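Local atomic coordinates of DNA protection during starvation protein (Brevibacillus brevis, PDB entry 1N1Q), a protein that probably protects DNA during starvation by oxidising ferrous iron with hydrogen peroxide, storing the ferric mineral in a hollow dodecamer and binding the chromosome. Residues S98-D103 with W142-F147; V105-E110 with A135-H140. All blocks are in the same frame, centred on the assembly; numbering follows the deposited sequence.

Contact 1: residues S98-D103 with W142-F147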
loop_
_atom_site.group_PDB
_atom_site.type_symbol
_atom_site.label_atom_id
_atom_site.label_comp_id
_atom_site.label_asym_id
_atom_site.label_seq_id
_atom_site.Cartn_x
_atom_site.Cartn_y
_atom_site.Cartn_z
ATOM N N SER A 98 34.222 5.775 16.243
ATOM C CA SER A 98 35.539 6.079 15.710
ATOM C C SER A 98 35.627 5.689 14.228
ATOM O O SER A 98 36.255 6.381 13.421
ATOM C CB SER A 98 36.597 5.331 16.524
ATOM O OG SER A 98 37.895 5.752 16.161
ATOM N N SER A 99 34.976 4.586 13.872
ATOM C CA SER A 99 34.974 4.123 12.487
ATOM C C SER A 99 34.211 5.100 11.576
ATOM O O SER A 99 34.623 5.372 10.445
ATOM C CB SER A 99 34.344 2.732 12.404
ATOM O OG SER A 99 34.161 2.337 11.059
ATOM N N VAL A 100 33.096 5.624 12.070
ATOM C CA VAL A 100 32.317 6.575 11.284
ATOM C C VAL A 100 33.129 7.847 11.118
ATOM O O VAL A 100 33.112 8.470 10.058
ATOM C CB VAL A 100 30.976 6.912 11.957
ATOM C CG1 VAL A 100 30.239 7.970 11.152
ATOM C CG2 VAL A 100 30.131 5.648 12.076
ATOM N N VAL A 101 33.849 8.231 12.168
ATOM C CA VAL A 101 34.687 9.423 12.096
ATOM C C VAL A 101 35.739 9.223 11.002
ATOM O O VAL A 101 35.931 10.099 10.163
ATOM C CB VAL A 101 35.398 9.704 13.439
ATOM C CG1 VAL A 101 36.498 10.749 13.245
ATOM C CG2 VAL A 101 34.384 10.204 14.465
ATOM N N ASN A 102 36.397 8.063 11.008
ATOM C CA ASN A 102 37.415 7.764 10.006
ATOM C C ASN A 102 36.827 7.792 8.596
ATOM O O ASN A 102 37.400 8.391 7.692
ATOM C CB ASN A 102 38.050 6.392 10.246
ATOM C CG ASN A 102 38.884 6.346 11.508
ATOM O OD1 ASN A 102 39.340 7.379 12.002
ATOM N ND2 ASN A 102 39.098 5.145 12.031
ATOM N N ASP A 103 35.684 7.138 8.412
ATOM C CA ASP A 103 35.043 7.096 7.102
ATOM C C ASP A 103 34.630 8.486 6.620
ATOM O O ASP A 103 34.907 8.867 5.477
ATOM C CB ASP A 103 33.821 6.172 7.140
ATOM C CG ASP A 103 34.203 4.708 7.295
ATOM O OD1 ASP A 103 35.402 4.390 7.186
ATOM O OD2 ASP A 103 33.303 3.884 7.520
ATOM N N TRP A 142 32.619 16.708 13.954
ATOM C CA TRP A 142 32.853 17.433 15.202
ATOM C C TRP A 142 32.087 16.769 16.349
ATOM O O TRP A 142 32.638 16.531 17.423
ATOM C CB TRP A 142 32.405 18.895 15.084
ATOM C CG TRP A 142 31.803 19.439 16.354
ATOM C CD1 TRP A 142 32.386 19.482 17.592
ATOM C CD2 TRP A 142 30.478 19.955 16.519
ATOM N NE1 TRP A 142 31.500 19.983 18.518
ATOM C CE2 TRP A 142 30.322 20.285 17.885
ATOM C CE3 TRP A 142 29.405 20.174 15.644
ATOM C CZ2 TRP A 142 29.137 20.820 18.398
ATOM C CZ3 TRP A 142 28.227 20.707 16.154
ATOM C CH2 TRP A 142 28.105 21.025 17.521
ATOM N N MET A 143 30.813 16.475 16.121
ATOM C CA MET A 143 29.988 15.851 17.153
ATOM C C MET A 143 30.460 14.467 17.581
ATOM O O MET A 143 30.502 14.168 18.771
ATOM C CB MET A 143 28.534 15.760 16.689
ATOM C CG MET A 143 27.861 17.104 16.514
ATOM S SD MET A 143 26.126 16.940 16.051
ATOM C CE MET A 143 26.249 17.157 14.312
ATOM N N LEU A 144 30.804 13.622 16.617
ATOM C CA LEU A 144 31.253 12.266 16.936
ATOM C C LEU A 144 32.593 12.274 17.677
ATOM O O LEU A 144 32.819 11.460 18.573
ATOM C CB LEU A 144 31.338 11.426 15.655
ATOM C CG LEU A 144 29.973 11.209 14.977
ATOM C CD1 LEU A 144 30.158 10.613 13.594
ATOM C CD2 LEU A 144 29.109 10.307 15.854
ATOM N N GLU A 145 33.476 13.199 17.314
ATOM C CA GLU A 145 34.767 13.288 17.989
ATOM C C GLU A 145 34.569 13.802 19.412
ATOM O O GLU A 145 35.235 13.350 20.335
ATOM C CB GLU A 145 35.718 14.206 17.222
ATOM C CG GLU A 145 36.400 13.527 16.048
ATOM C CD GLU A 145 37.535 14.350 15.476
ATOM O OE1 GLU A 145 38.319 14.915 16.267
ATOM O OE2 GLU A 145 37.653 14.423 14.238
ATOM N N ALA A 146 33.638 14.740 19.587
ATOM C CA ALA A 146 33.354 15.282 20.915
ATOM C C ALA A 146 32.863 14.157 21.821
ATOM O O ALA A 146 33.244 14.075 22.988
ATOM C CB ALA A 146 32.302 16.389 20.829
ATOM N N PHE A 147 32.017 13.293 21.264
ATOM C CA PHE A 147 31.473 12.144 21.984
ATOM C C PHE A 147 32.592 11.243 22.507
ATOM O O PHE A 147 32.513 10.714 23.619
ATOM C CB PHE A 147 30.574 11.333 21.041
ATOM C CG PHE A 147 30.103 10.016 21.610
ATOM C CD1 PHE A 147 28.897 9.929 22.299
ATOM C CD2 PHE A 147 30.867 8.866 21.456
ATOM C CE1 PHE A 147 28.461 8.706 22.830
ATOM C CE2 PHE A 147 30.447 7.650 21.975
ATOM C CZ PHE A 147 29.242 7.562 22.663
#
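Helices 93-120 and 124-148, the last two long helices of the ferritin-like four-helix bundle, meet here through Val100 and Val101 on one side and Leu144 and Glu145 on the other. The segment axes approach to 9.5 Å and run roughly antiparallel, 146° between their N-to-C directions. Val101 and Leu144 pass each other in opposite directions, and CG2 of Val101 comes 3.5 Å from CB of Leu144, tighter than usual for two carbons. The CA atoms of the same pair, 6.6 Å apart, are the nearest across the segments. With its CG1 anti to the backbone N (chi1 167°), Val101 turns CG2 to the leucine, while CG1 makes the nearer approach to Glu145, whose CG lies 3.9 Å from it. The glutamate crosses the valine at about a right angle, its CG methylene lying against the valine at the exposed side of the helix pair, with OE2 also near CG1. Cutting Val101 back to an alanine removes both methyls and is likely to open a gap against Leu144 CB and leave the CG methylene of Glu145 without its apolar neighbour. Deeper in the bundle, Leu144 CD1 reaches CG1 of Val100 at 3.6 Å, again with the side chains nearly perpendicular. Phe30 of helix 4-33 and Phe46 of helix 39-66 also pack on Val100, so that this valine touches all three other long helices.

Contact 2: residues V105-E110 with A135-H140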
loop_
_atom_site.group_PDB
_atom_site.type_symbol
_atom_site.label_atom_id
_atom_site.label_comp_id
_atom_site.label_asym_id
_atom_site.label_seq_id
_atom_site.Cartn_x
_atom_site.Cartn_y
_atom_site.Cartn_z
ATOM N N VAL A 105 35.809 11.312 7.524
ATOM C CA VAL A 105 37.007 12.102 7.270
ATOM C C VAL A 105 37.558 11.751 5.886
ATOM O O VAL A 105 37.972 12.634 5.138
ATOM C CB VAL A 105 38.092 11.851 8.347
ATOM C CG1 VAL A 105 39.389 12.572 7.975
ATOM C CG2 VAL A 105 37.602 12.349 9.691
ATOM N N ASP A 106 37.544 10.463 5.552
ATOM C CA ASP A 106 38.028 10.012 4.257
ATOM C C ASP A 106 37.142 10.608 3.153
ATOM O O ASP A 106 37.642 11.142 2.160
ATOM C CB ASP A 106 38.006 8.483 4.207
ATOM C CG ASP A 106 38.778 7.924 3.023
ATOM O OD1 ASP A 106 39.771 8.557 2.620
ATOM O OD2 ASP A 106 38.399 6.844 2.530
ATOM N N LEU A 107 35.827 10.536 3.341
ATOM C CA LEU A 107 34.888 11.081 2.368
ATOM C C LEU A 107 35.056 12.582 2.167
ATOM O O LEU A 107 34.931 13.082 1.050
ATOM C CB LEU A 107 33.444 10.785 2.783
ATOM C CG LEU A 107 33.034 9.311 2.843
ATOM C CD1 LEU A 107 31.530 9.223 3.052
ATOM C CD2 LEU A 107 33.436 8.599 1.552
ATOM N N VAL A 108 35.328 13.313 3.243
ATOM C CA VAL A 108 35.519 14.760 3.125
ATOM C C VAL A 108 36.677 15.029 2.167
ATOM O O VAL A 108 36.597 15.907 1.309
ATOM C CB VAL A 108 35.826 15.411 4.496
ATOM C CG1 VAL A 108 36.428 16.808 4.303
ATOM C CG2 VAL A 108 34.540 15.527 5.308
ATOM N N GLY A 109 37.747 14.254 2.316
ATOM C CA GLY A 109 38.897 14.413 1.446
ATOM C C GLY A 109 38.548 14.087 0.004
ATOM O O GLY A 109 38.947 14.805 -0.915
ATOM N N GLU A 110 37.803 13.004 -0.200
ATOM C CA GLU A 110 37.410 12.607 -1.545
ATOM C C GLU A 110 36.440 13.615 -2.145
ATOM O O GLU A 110 36.485 13.892 -3.346
ATOM C CB GLU A 110 36.770 11.212 -1.534
ATOM C CG GLU A 110 37.716 10.100 -1.094
ATOM C CD GLU A 110 37.127 8.709 -1.273
ATOM O OE1 GLU A 110 35.916 8.593 -1.557
ATOM O OE2 GLU A 110 37.876 7.725 -1.116
ATOM N N ALA A 135 29.733 19.422 3.827
ATOM C CA ALA A 135 29.445 20.289 4.963
ATOM C C ALA A 135 28.768 19.497 6.080
ATOM O O ALA A 135 29.082 19.677 7.262
ATOM C CB ALA A 135 28.543 21.463 4.519
ATOM N N GLY A 136 27.839 18.622 5.700
ATOM C CA GLY A 136 27.129 17.822 6.679
ATOM C C GLY A 136 28.047 16.856 7.406
ATOM O O GLY A 136 27.914 16.657 8.621
ATOM N N LEU A 137 28.975 16.249 6.668
ATOM C CA LEU A 137 29.915 15.303 7.267
ATOM C C LEU A 137 30.847 16.001 8.248
ATOM O O LEU A 137 31.144 15.469 9.324
ATOM C CB LEU A 137 30.746 14.610 6.183
ATOM C CG LEU A 137 29.976 13.727 5.191
ATOM C CD1 LEU A 137 30.954 13.018 4.275
ATOM C CD2 LEU A 137 29.130 12.717 5.952
ATOM N N GLU A 138 31.313 17.189 7.878
ATOM C CA GLU A 138 32.208 17.936 8.749
ATOM C C GLU A 138 31.524 18.243 10.081
ATOM O O GLU A 138 32.153 18.216 11.128
ATOM C CB GLU A 138 32.674 19.220 8.052
ATOM C CG GLU A 138 33.625 18.952 6.881
ATOM C CD GLU A 138 34.067 20.212 6.161
ATOM O OE1 GLU A 138 33.648 21.314 6.559
ATOM O OE2 GLU A 138 34.846 20.104 5.190
ATOM N N LYS A 139 30.228 18.512 10.043
ATOM C CA LYS A 139 29.491 18.802 11.261
ATOM C C LYS A 139 29.359 17.527 12.091
ATOM O O LYS A 139 29.557 17.549 13.304
ATOM C CB LYS A 139 28.108 19.366 10.929
ATOM C CG LYS A 139 27.284 19.712 12.157
ATOM C CD LYS A 139 25.984 20.397 11.769
ATOM C CE LYS A 139 25.118 20.655 13.007
ATOM N NZ LYS A 139 23.859 21.374 12.659
ATOM N N HIS A 140 29.033 16.416 11.430
ATOM C CA HIS A 140 28.919 15.135 12.122
ATOM C C HIS A 140 30.251 14.768 12.750
ATOM O O HIS A 140 30.295 14.238 13.863
ATOM C CB HIS A 140 28.509 14.013 11.159
ATOM C CG HIS A 140 27.054 14.007 10.813
ATOM N ND1 HIS A 140 26.060 14.060 11.770
ATOM C CD2 HIS A 140 26.421 13.908 9.619
ATOM C CE1 HIS A 140 24.879 13.991 11.178
ATOM N NE2 HIS A 140 25.071 13.897 9.873
#
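The short axes of 105-110 and 135-140 come within 9.5 Å at 151° between their N-to-C directions, an antiparallel pairing in which Val108 and Leu137 have the nearest CA atoms, 7.0 Å apart. It belongs to the ferritin-like four-helix bundle, and its centre lies about 9 Å from the centre of the chain. Leu137 divides its contacts: its CB lies 4.0 Å from CG2 of Val108, while its CD1 reaches inward to CB of Leu107 at 3.7 Å and touches that residue's CD1 as well. With CG anti to its carbonyl carbon (chi1 -64°), Leu137 carries CD1 over to Leu107, the two side chains meeting at a slant. Leu107 is buried further by Trp20 and Leu23 of helix 4-33, which places this half of the contact in the bundle interior. Towards the exterior the partner changes to Glu138, whose side chain is extended past CG and crosses Val108 at about a right angle. Its carboxylate end is close to that of Glu134, a pairing of like charges that may favour proton uptake by one of them. The methylene CG of Glu138 is 3.9 Å from CG2 of Val108, and its carboxylate oxygen OE2 lies 3.8 Å from the other methyl, CG1.

In the fold
Contacts 1 and 2 join the same two helices, 93-120 and 124-148, with centres about 10 Å apart; contact 2 is nested inside the chain loop closed by contact 1. Burial is nearly equal, 178 and 174 Å², and each has two buried residues, one partly exposed valine and one exposed glutamate, so neither is wholly core or surface. Neither has a hydrogen bond across its segments. The inward partner differs: a valine in contact 1, a longer leucine in contact 2. Contact 1 lies farther from the chain's centre and nearer the diiron site, with the Val100 side chain about 10 Å from that of iron ligand His31, whereas contact 2 lies away from the iron-binding residues.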